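Local coordinates for GH62 hydrolase (Scytalidium thermophilum, PDB 4PVA), which probably removes L-arabinofuranosyl side groups from arabinoxylan as an alpha-L-arabinofuranosidase of glycoside hydrolase family 62, at residues Phe34-Glu39 / Ala85-Leu90; Thr56-Ala61 / Met71-Phe76; Glu67-Val72 / Tyr99-Gln104. All coordinates share one frame; numbering follows the deposited sequence.

Contact 1: residues Phe34-Glu39 / Ala85-Leu90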
loop_
_atom_site.group_PDB
_atom_site.type_symbol
_atom_site.label_atom_id
_atom_site.label_comp_id
_atom_site.label_asym_id
_atom_site.label_seq_id
_atom_site.Cartn_x
_atom_site.Cartn_y
_atom_site.Cartn_z
ATOM N N PHE A 34 13.035 -7.589 10.055
ATOM C CA PHE A 34 12.738 -8.983 10.316
ATOM C C PHE A 34 11.706 -9.078 11.446
ATOM O O PHE A 34 11.577 -8.179 12.259
ATOM C CB PHE A 34 14.013 -9.735 10.795
ATOM C CG PHE A 34 15.037 -9.951 9.736
ATOM C CD1 PHE A 34 15.779 -8.884 9.214
ATOM C CD2 PHE A 34 15.282 -11.219 9.254
ATOM C CE1 PHE A 34 16.743 -9.106 8.249
ATOM C CE2 PHE A 34 16.229 -11.435 8.277
ATOM C CZ PHE A 34 16.939 -10.380 7.762
ATOM N N PRO A 35 10.991 -10.201 11.524
ATOM C CA PRO A 35 10.221 -10.464 12.722
ATOM C C PRO A 35 11.118 -10.503 13.961
ATOM O O PRO A 35 12.296 -10.866 13.873
ATOM C CB PRO A 35 9.675 -11.860 12.490
ATOM C CG PRO A 35 9.804 -12.135 11.078
ATOM C CD PRO A 35 10.941 -11.310 10.578
ATOM N N LYS A 36 10.547 -10.167 15.107
ATOM C CA LYS A 36 11.283 -10.234 16.345
ATOM C C LYS A 36 11.378 -11.692 16.773
ATOM O O LYS A 36 10.538 -12.526 16.435
ATOM C CB LYS A 36 10.605 -9.415 17.430
ATOM C CG LYS A 36 10.406 -7.954 17.116
ATOM C CD LYS A 36 11.713 -7.257 16.779
ATOM C CE LYS A 36 11.489 -5.783 16.510
ATOM N NZ LYS A 36 12.716 -5.078 16.043
ATOM N N ASN A 37 12.424 -12.001 17.518
ATOM C CA ASN A 37 12.505 -13.284 18.176
ATOM C C ASN A 37 11.786 -13.102 19.512
ATOM O O ASN A 37 12.398 -12.835 20.535
ATOM C CB ASN A 37 13.966 -13.697 18.347
ATOM C CG ASN A 37 14.126 -15.062 18.997
ATOM O OD1 ASN A 37 13.150 -15.770 19.275
ATOM N ND2 ASN A 37 15.381 -15.448 19.238
ATOM N N ASP A 38 10.463 -13.165 19.471
ATOM C CA ASP A 38 9.629 -13.078 20.676
ATOM C C ASP A 38 8.531 -14.146 20.648
ATOM O O ASP A 38 8.458 -14.941 19.720
ATOM C CB ASP A 38 9.075 -11.644 20.860
ATOM C CG ASP A 38 8.148 -11.197 19.762
ATOM O OD1 ASP A 38 7.520 -12.040 19.109
ATOM O OD2 ASP A 38 8.029 -9.963 19.598
ATOM N N GLU A 39 7.671 -14.160 21.658
ATOM C CA GLU A 39 6.705 -15.247 21.781
ATOM C C GLU A 39 5.567 -15.210 20.796
ATOM O O GLU A 39 4.811 -16.158 20.697
ATOM C CB GLU A 39 6.169 -15.324 23.210
ATOM C CG GLU A 39 7.276 -15.762 24.140
ATOM C CD GLU A 39 6.786 -16.157 25.489
ATOM O OE1 GLU A 39 5.576 -16.045 25.778
ATOM O OE2 GLU A 39 7.654 -16.594 26.250
ATOM N N ALA A 85 14.507 -1.330 15.721
ATOM C CA ALA A 85 13.402 -0.528 16.229
ATOM C C ALA A 85 12.446 -1.430 17.002
ATOM O O ALA A 85 12.072 -2.496 16.508
ATOM C CB ALA A 85 12.673 0.143 15.074
ATOM N N PRO A 86 12.044 -1.025 18.213
ATOM C CA PRO A 86 11.019 -1.808 18.913
ATOM C C PRO A 86 9.695 -1.772 18.169
ATOM O O PRO A 86 9.338 -0.729 17.622
ATOM C CB PRO A 86 10.860 -1.084 20.263
ATOM C CG PRO A 86 11.449 0.280 20.023
ATOM C CD PRO A 86 12.486 0.154 18.978
ATOM N N PHE A 87 8.972 -2.881 18.175
ATOM C CA PHE A 87 7.651 -2.903 17.584
ATOM C C PHE A 87 6.614 -2.545 18.633
ATOM O O PHE A 87 6.677 -3.036 19.771
ATOM C CB PHE A 87 7.301 -4.299 17.061
ATOM C CG PHE A 87 8.009 -4.710 15.797
ATOM C CD1 PHE A 87 8.783 -3.834 15.027
ATOM C CD2 PHE A 87 7.859 -6.012 15.354
ATOM C CE1 PHE A 87 9.397 -4.262 13.851
ATOM C CE2 PHE A 87 8.485 -6.450 14.194
ATOM C CZ PHE A 87 9.245 -5.577 13.443
ATOM N N TYR A 88 5.682 -1.677 18.279
ATOM C CA TYR A 88 4.440 -1.579 19.026
ATOM C C TYR A 88 3.414 -2.462 18.342
ATOM O O TYR A 88 2.981 -2.165 17.214
ATOM C CB TYR A 88 3.938 -0.145 19.135
ATOM C CG TYR A 88 2.747 -0.034 20.063
ATOM C CD1 TYR A 88 1.462 -0.330 19.630
ATOM C CD2 TYR A 88 2.922 0.319 21.413
ATOM C CE1 TYR A 88 0.382 -0.247 20.488
ATOM C CE2 TYR A 88 1.840 0.394 22.268
ATOM C CZ TYR A 88 0.582 0.104 21.808
ATOM O OH TYR A 88 -0.516 0.171 22.643
ATOM N N TYR A 89 3.015 -3.558 18.974
ATOM C CA TYR A 89 1.995 -4.455 18.457
ATOM C C TYR A 89 0.631 -3.815 18.662
ATOM O O TYR A 89 0.181 -3.583 19.791
ATOM C CB TYR A 89 2.113 -5.811 19.119
ATOM C CG TYR A 89 3.368 -6.559 18.732
ATOM C CD1 TYR A 89 3.431 -7.264 17.548
ATOM C CD2 TYR A 89 4.488 -6.572 19.544
ATOM C CE1 TYR A 89 4.542 -7.964 17.182
ATOM C CE2 TYR A 89 5.621 -7.279 19.190
ATOM C CZ TYR A 89 5.637 -7.987 18.003
ATOM O OH TYR A 89 6.753 -8.686 17.634
ATOM N N LEU A 90 -0.026 -3.485 17.553
ATOM C CA LEU A 90 -1.189 -2.633 17.608
ATOM C C LEU A 90 -2.428 -3.288 18.228
ATOM O O LEU A 90 -3.376 -2.591 18.557
ATOM C CB LEU A 90 -1.488 -2.108 16.203
ATOM C CG LEU A 90 -0.491 -1.020 15.784
ATOM C CD1 LEU A 90 -0.518 -0.792 14.285
ATOM C CD2 LEU A 90 -0.782 0.304 16.444
HETATM O O HOH W 1 7.750 -9.857 15.261
#

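Contact 2: residues Thr56-Ala61 / Met71-Phe76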
loop_
_atom_site.group_PDB
_atom_site.type_symbol
_atom_site.label_atom_id
_atom_site.label_comp_id
_atom_site.label_asym_id
_atom_site.label_seq_id
_atom_site.Cartn_x
_atom_site.Cartn_y
_atom_site.Cartn_z
ATOM N N THR A 56 12.288 11.438 10.995
ATOM C CA THR A 56 11.860 10.160 11.533
ATOM C C THR A 56 10.913 9.456 10.566
ATOM O O THR A 56 9.929 10.034 10.100
ATOM C CB THR A 56 11.164 10.320 12.873
ATOM O OG1 THR A 56 12.076 10.911 13.814
ATOM C CG2 THR A 56 10.711 8.983 13.441
ATOM N N TYR A 57 11.273 8.210 10.281
ATOM C CA TYR A 57 10.417 7.294 9.490
ATOM C C TYR A 57 9.441 6.581 10.405
ATOM O O TYR A 57 9.837 6.004 11.412
ATOM C CB TYR A 57 11.266 6.256 8.764
ATOM C CG TYR A 57 12.245 6.841 7.807
ATOM C CD1 TYR A 57 11.893 7.112 6.493
ATOM C CD2 TYR A 57 13.560 7.153 8.204
ATOM C CE1 TYR A 57 12.822 7.663 5.614
ATOM C CE2 TYR A 57 14.465 7.668 7.314
ATOM C CZ TYR A 57 14.088 7.947 6.068
ATOM O OH TYR A 57 15.064 8.466 5.222
ATOM N N HIS A 58 8.168 6.677 10.038
ATOM C CA HIS A 58 7.074 6.051 10.755
ATOM C C HIS A 58 6.486 4.970 9.855
ATOM O O HIS A 58 6.037 5.282 8.774
ATOM C CB HIS A 58 5.996 7.074 11.051
ATOM C CG HIS A 58 6.446 8.179 11.954
ATOM N ND1 HIS A 58 6.336 8.103 13.319
ATOM C CD2 HIS A 58 7.012 9.379 11.679
ATOM C CE1 HIS A 58 6.813 9.210 13.854
ATOM N NE2 HIS A 58 7.226 10.003 12.890
ATOM N N VAL A 59 6.542 3.727 10.311
ATOM C CA VAL A 59 6.126 2.584 9.514
ATOM C C VAL A 59 5.030 1.791 10.206
ATOM O O VAL A 59 5.083 1.543 11.404
ATOM C CB VAL A 59 7.316 1.653 9.202
ATOM C CG1 VAL A 59 6.883 0.483 8.316
ATOM C CG2 VAL A 59 8.434 2.436 8.531
ATOM N N PHE A 60 4.011 1.409 9.428
ATOM C CA PHE A 60 3.023 0.423 9.853
ATOM C C PHE A 60 3.165 -0.753 8.920
ATOM O O PHE A 60 3.347 -0.575 7.708
ATOM C CB PHE A 60 1.595 0.978 9.801
ATOM C CG PHE A 60 1.380 2.208 10.670
ATOM C CD1 PHE A 60 1.870 3.449 10.264
ATOM C CD2 PHE A 60 0.724 2.120 11.878
ATOM C CE1 PHE A 60 1.709 4.572 11.054
ATOM C CE2 PHE A 60 0.531 3.252 12.651
ATOM C CZ PHE A 60 1.027 4.463 12.225
ATOM N N ALA A 61 3.118 -1.960 9.446
ATOM C CA ALA A 61 3.261 -3.187 8.690
ATOM C C ALA A 61 2.388 -4.275 9.285
ATOM O O ALA A 61 1.901 -4.133 10.422
ATOM C CB ALA A 61 4.723 -3.641 8.661
HETATM N N MSE A 71 -1.068 -6.121 13.129
HETATM C CA MSE A 71 -0.230 -5.024 12.629
HETATM C C MSE A 71 0.674 -4.475 13.704
HETATM O O MSE A 71 0.393 -4.604 14.921
HETATM C CB MSE A 71 -1.098 -3.909 11.992
HETATM C CG MSE A 71 -1.974 -4.460 10.857
HETATM SE SE MSE A 71 -3.035 -3.099 9.982
HETATM C CE MSE A 71 -4.035 -2.492 11.562
ATOM N N VAL A 72 1.733 -3.850 13.236
ATOM C CA VAL A 72 2.739 -3.231 14.098
ATOM C C VAL A 72 3.022 -1.825 13.636
ATOM O O VAL A 72 2.904 -1.528 12.436
ATOM C CB VAL A 72 4.088 -3.981 14.128
ATOM C CG1 VAL A 72 3.963 -5.267 14.906
ATOM C CG2 VAL A 72 4.696 -4.208 12.742
ATOM N N TYR A 73 3.409 -0.972 14.570
ATOM C CA TYR A 73 3.968 0.323 14.296
ATOM C C TYR A 73 5.414 0.360 14.816
ATOM O O TYR A 73 5.687 -0.139 15.915
ATOM C CB TYR A 73 3.139 1.415 14.977
ATOM C CG TYR A 73 3.845 2.738 15.062
ATOM C CD1 TYR A 73 3.916 3.582 13.965
ATOM C CD2 TYR A 73 4.484 3.120 16.235
ATOM C CE1 TYR A 73 4.578 4.790 14.024
ATOM C CE2 TYR A 73 5.169 4.321 16.311
ATOM C CZ TYR A 73 5.220 5.159 15.222
ATOM O OH TYR A 73 5.919 6.353 15.329
ATOM N N PHE A 74 6.294 1.017 14.083
ATOM C CA PHE A 74 7.622 1.311 14.578
ATOM C C PHE A 74 8.174 2.550 13.876
ATOM O O PHE A 74 7.701 2.943 12.812
ATOM C CB PHE A 74 8.547 0.101 14.431
ATOM C CG PHE A 74 8.698 -0.425 13.031
ATOM C CD1 PHE A 74 7.722 -1.237 12.455
ATOM C CD2 PHE A 74 9.827 -0.136 12.292
ATOM C CE1 PHE A 74 7.896 -1.740 11.179
ATOM C CE2 PHE A 74 9.986 -0.633 10.998
ATOM C CZ PHE A 74 9.015 -1.438 10.451
ATOM N N ASN A 75 9.218 3.144 14.467
ATOM C CA ASN A 75 9.871 4.273 13.870
ATOM C C ASN A 75 11.380 4.136 13.998
ATOM O O ASN A 75 11.871 3.325 14.790
ATOM C CB ASN A 75 9.346 5.607 14.421
ATOM C CG ASN A 75 9.591 5.767 15.915
ATOM O OD1 ASN A 75 10.737 5.733 16.382
ATOM N ND2 ASN A 75 8.543 5.959 16.660
ATOM N N PHE A 76 12.082 4.902 13.183
ATOM C CA PHE A 76 13.544 4.884 13.154
ATOM C C PHE A 76 13.999 6.117 12.397
ATOM O O PHE A 76 13.216 6.766 11.703
ATOM C CB PHE A 76 14.062 3.583 12.506
ATOM C CG PHE A 76 13.562 3.353 11.082
ATOM C CD1 PHE A 76 14.233 3.897 9.995
ATOM C CD2 PHE A 76 12.426 2.600 10.835
ATOM C CE1 PHE A 76 13.782 3.700 8.693
ATOM C CE2 PHE A 76 11.992 2.402 9.524
ATOM C CZ PHE A 76 12.658 2.959 8.474
#

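Contact 3: residues Glu67-Val72 / Tyr99-Gln104. With PO4 (phosphate ion), chain C.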
loop_
_atom_site.group_PDB
_atom_site.type_symbol
_atom_site.label_atom_id
_atom_site.label_comp_id
_atom_site.label_asym_id
_atom_site.label_seq_id
_atom_site.Cartn_x
_atom_site.Cartn_y
_atom_site.Cartn_z
ATOM N N GLU A 67 -1.208 -18.659 12.168
ATOM C CA GLU A 67 -2.324 -18.362 13.059
ATOM C C GLU A 67 -3.140 -17.147 12.641
ATOM O O GLU A 67 -4.322 -17.053 12.952
ATOM C CB GLU A 67 -1.793 -18.163 14.486
ATOM C CG GLU A 67 -2.844 -17.924 15.572
ATOM C CD GLU A 67 -3.361 -16.486 15.642
ATOM O OE1 GLU A 67 -4.549 -16.325 16.013
ATOM O OE2 GLU A 67 -2.626 -15.510 15.311
ATOM N N GLY A 68 -2.515 -16.184 11.958
ATOM C CA GLY A 68 -3.256 -15.010 11.603
ATOM C C GLY A 68 -2.420 -13.794 11.282
ATOM O O GLY A 68 -1.190 -13.854 11.208
ATOM N N TYR A 69 -3.140 -12.686 11.147
ATOM C CA TYR A 69 -2.596 -11.374 10.790
ATOM C C TYR A 69 -2.976 -10.334 11.787
ATOM O O TYR A 69 -4.138 -10.235 12.198
ATOM C CB TYR A 69 -3.113 -10.884 9.436
ATOM C CG TYR A 69 -2.421 -11.499 8.279
ATOM C CD1 TYR A 69 -2.656 -12.806 7.911
ATOM C CD2 TYR A 69 -1.523 -10.760 7.514
ATOM C CE1 TYR A 69 -1.964 -13.382 6.850
ATOM C CE2 TYR A 69 -0.859 -11.309 6.451
ATOM C CZ TYR A 69 -1.086 -12.611 6.111
ATOM O OH TYR A 69 -0.405 -13.164 5.048
ATOM N N ASN A 70 -2.032 -9.494 12.142
ATOM C CA ASN A 70 -2.315 -8.265 12.855
ATOM C C ASN A 70 -1.245 -7.232 12.428
ATOM O O ASN A 70 -0.639 -7.432 11.360
ATOM C CB ASN A 70 -2.424 -8.526 14.349
ATOM C CG ASN A 70 -3.226 -7.463 15.072
ATOM O OD1 ASN A 70 -2.685 -6.414 15.409
ATOM N ND2 ASN A 70 -4.450 -7.783 15.447
HETATM N N MSE A 71 -1.068 -6.121 13.129
HETATM C CA MSE A 71 -0.230 -5.024 12.629
HETATM C C MSE A 71 0.674 -4.475 13.704
HETATM O O MSE A 71 0.393 -4.604 14.921
HETATM C CB MSE A 71 -1.098 -3.909 11.992
HETATM C CG MSE A 71 -1.974 -4.460 10.857
HETATM SE SE MSE A 71 -3.035 -3.099 9.982
HETATM C CE MSE A 71 -4.035 -2.492 11.562
ATOM N N VAL A 72 1.733 -3.850 13.236
ATOM C CA VAL A 72 2.739 -3.231 14.098
ATOM C C VAL A 72 3.022 -1.825 13.636
ATOM O O VAL A 72 2.904 -1.528 12.436
ATOM C CB VAL A 72 4.088 -3.981 14.128
ATOM C CG1 VAL A 72 3.963 -5.267 14.906
ATOM C CG2 VAL A 72 4.696 -4.208 12.742
ATOM N N TYR A 99 -8.276 -10.154 13.247
ATOM C CA TYR A 99 -7.696 -10.036 11.923
ATOM C C TYR A 99 -7.634 -8.600 11.465
ATOM O O TYR A 99 -8.671 -7.941 11.372
ATOM C CB TYR A 99 -8.517 -10.852 10.948
ATOM C CG TYR A 99 -8.026 -10.734 9.540
ATOM C CD1 TYR A 99 -6.981 -11.491 9.083
ATOM C CD2 TYR A 99 -8.664 -9.905 8.661
ATOM C CE1 TYR A 99 -6.538 -11.392 7.775
ATOM C CE2 TYR A 99 -8.234 -9.770 7.364
ATOM C CZ TYR A 99 -7.170 -10.524 6.923
ATOM O OH TYR A 99 -6.763 -10.399 5.603
ATOM N N ARG A 100 -6.421 -8.109 11.211
ATOM C CA ARG A 100 -6.221 -6.834 10.540
ATOM C C ARG A 100 -4.982 -6.953 9.683
ATOM O O ARG A 100 -3.990 -7.535 10.127
ATOM C CB ARG A 100 -5.971 -5.688 11.505
ATOM C CG ARG A 100 -7.087 -5.312 12.477
ATOM C CD ARG A 100 -7.022 -6.046 13.797
ATOM N NE ARG A 100 -8.041 -5.597 14.773
ATOM C CZ ARG A 100 -9.337 -5.879 14.713
ATOM N NH1 ARG A 100 -9.845 -6.654 13.762
ATOM N NH2 ARG A 100 -10.134 -5.401 15.650
ATOM N N ALA A 101 -5.006 -6.391 8.481
ATOM C CA ALA A 101 -3.875 -6.500 7.589
ATOM C C ALA A 101 -3.837 -5.361 6.603
ATOM O O ALA A 101 -4.854 -4.734 6.264
ATOM C CB ALA A 101 -3.943 -7.809 6.826
ATOM N N ALA A 102 -2.652 -5.129 6.061
ATOM C CA ALA A 102 -2.424 -4.297 4.865
ATOM C C ALA A 102 -2.831 -2.836 5.035
ATOM O O ALA A 102 -3.774 -2.358 4.388
ATOM C CB ALA A 102 -3.058 -4.921 3.635
ATOM N N PRO A 103 -2.111 -2.118 5.888
ATOM C CA PRO A 103 -2.449 -0.727 6.165
ATOM C C PRO A 103 -1.895 0.274 5.147
ATOM O O PRO A 103 -0.896 0.005 4.437
ATOM C CB PRO A 103 -1.782 -0.479 7.517
ATOM C CG PRO A 103 -0.593 -1.365 7.504
ATOM C CD PRO A 103 -0.996 -2.580 6.734
ATOM N N GLN A 104 -2.517 1.452 5.147
ATOM C CA GLN A 104 -2.114 2.658 4.428
ATOM C C GLN A 104 -2.319 3.788 5.432
ATOM O O GLN A 104 -3.425 3.909 5.966
ATOM C CB GLN A 104 -2.998 2.892 3.221
ATOM C CG GLN A 104 -2.707 4.185 2.490
ATOM C CD GLN A 104 -3.869 4.759 1.731
ATOM O OE1 GLN A 104 -5.028 4.478 2.032
ATOM N NE2 GLN A 104 -3.566 5.596 0.753
HETATM P P PO4 C . -13.659 -6.408 14.321
HETATM O O1 PO4 C . -12.612 -6.197 13.236
HETATM O O2 PO4 C . -14.470 -7.708 14.120
HETATM O O3 PO4 C . -14.617 -5.269 14.197
HETATM O O4 PO4 C . -12.977 -6.266 15.680
#

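Contact 1: residues Phe34-Glu39 / Ala85-Leu90
At the outer edge of one blade of the five-bladed beta-propeller, Lys-36 of the loop 34-39 lays its chain over the ring of Phe-87. With CG already beside the ring, the bend at the second torsion (chi2 -57°) turns the rest of the lysine chain across it and sets Lys-36 CE over its middle, 3.5 Å from the centroid of the Phe-87 ring. Because CE carries the ammonium, its hydrogens should be polarised and favour the pi cloud; this CH-pi contact passes into a cation-pi one, with Lys-36 NZ 4.3 Å from the centroid of the Phe-87 ring. A lysine suits the place because its methylenes cover the ring while its tip donates to a carbonyl, Lys-36 NZ to Ala-85 O at 2.7 Å, tilted 34° from the carbonyl plane. Replacing Phe-87 by an alanine would probably open a gap beneath the lysine chain and leave the ammonium without its aromatic partner.

Asn-37 is the centre of an inverse gamma turn between Lys-36 and Asp-38, both of which point to 85-90. Tyr-89 donates its OH to the syn lone pair of Asp-38 OD2 at 2.7 Å; the other carboxylate oxygen is taken by Arg-40 N, so both oxygens are gripped. A water accepts from Lys-36 N and donates to Tyr-89 OH, 2.8 Å from each, tying the loop backbone to the same hydroxyl. Both Phe-87 and Tyr-89 rest on Val-72. This mixed polar and apolar seam joins an irregular loop to the short outermost strand of a propeller blade.

Contact 2: residues Thr56-Ala61 / Met71-Phe76
The Phe-76 ring takes Tyr-57 CB over one face, the carbon 3.8 Å from its centroid, and the Phe-74 ring receives Val-59 CB in the same manner. At the edges, Ala-61 CB lies near the plane of the Phe-74 ring and Phe-76 O in that of the Tyr-57 ring. Both phenylalanines hold CG between backbone N and carbonyl carbon (chi1 58° in each), which swings the rings back across the neighbouring strand. The Tyr-57 and Phe-76 rings are close to parallel, yet one is displaced almost clear of the other; Val-59 sends CG2 to Phe-76 and CG1 to Phe-74. Broad apolar residues such as Val-59, Phe-74 and Phe-76 suit this buried sheet face.

These are neighbouring strands of a beta hairpin within a propeller blade, antiparallel at 166°. Tyr-57 with Phe-76, Val-59 with Phe-74 and Ala-61 with Val-72 are hydrogen-bonded pairs; His-58 with Asn-75 and Phe-60 with Tyr-73 are non-hydrogen-bonded ones.

The other face carries His-58, Phe-60, Tyr-73 and Asn-75. Tyr-73 CD1 sits over one face of the Phe-60 ring, 3.5 Å from Phe-60 CZ, the two planes oblique. Thr-56 CG2 sits above one face of the imidazole, toward its rim. At the imidazole edge, ND1 of His-58 and OH of Tyr-73 share a hydrogen bond of 2.7 Å. The same hydroxyl has a second partner, Tyr-73 OH accepting from Asn-75 ND2 at 3.0 Å in an almost straight bond (170°) lying in the amide plane.

Contact 3: residues Glu67-Val72 / Tyr99-Gln104
Arg-100 and Asn-70 run alongside each other in the same direction where two successive blades of the beta-propeller meet: strand 68-76 belongs to one and strand 101-108 to the next. At its root, Arg-100 CB packs 3.7 Å from Met-71 CE, the methyl of a selenomethionine. The chain bends at its second torsion (chi2 90°), turning CD alongside the Asn-70 amide, with Arg-100 CD 3.5 Å from Asn-70 ND2. NE makes a weak bond to Gly-96 O, a carbonyl that Asn-70 ND2 also reaches. Arg-100 NH1 donates to Tyr-99 O at 3.0 Å, an oxygen in the guanidinium plane, so the head folds back onto the preceding peptide. Arg-100 NH2 donates to Leu-95 O. The two terminal nitrogens also grip a phosphate ion, probably from the crystallisation liquor, at the guanidinium edge; Arg-100 NH1 meets PO4 O1 at 2.9 Å, and Asn-120 ND2 bonds the ion too. Arginine suits this place because one flat head can serve several carbonyls and an anion together.

The backbones are less tightly joined. Arg-100 N gives a long bond of 3.3 Å to Tyr-69 O, approaching from above the carbonyl plane (52° out of it). Around it the contact is apolar: Tyr-99 CE1 lies 3.8 Å from Tyr-69 CB, while Ala-101, small enough to fit close, sets its methyl by the Tyr-69 ring. Met-71 slides its selenium past the Pro-103 ring. Asn-70 OD1 accepts from Met-71 N of its own strand. At the far tip, Arg-100 NH2 donates to PO4 O4 at 3.0 Å, almost straight at 171°.

In the fold
The three contacts gather round strand 68-76. Contact 2 pairs it with strand 56-65 inside the blade, contact 1 ties strand 88-89, the outermost of the blade, to the loop 34-39, and contact 3 crosses to strand 101-108 of the next blade. Their centres are about 11 Å apart for contacts 1 and 2, and about 13 Å for the other pairs. Contacts 2 and 3 share Met-71 and Val-72. Along the chain, contact 2 is nested within the loop closed by contact 1, whereas contacts 1 and 3 interleave. One strand is thereby linked, directly or through its neighbour, to its own blade, to an outer loop and to the following blade.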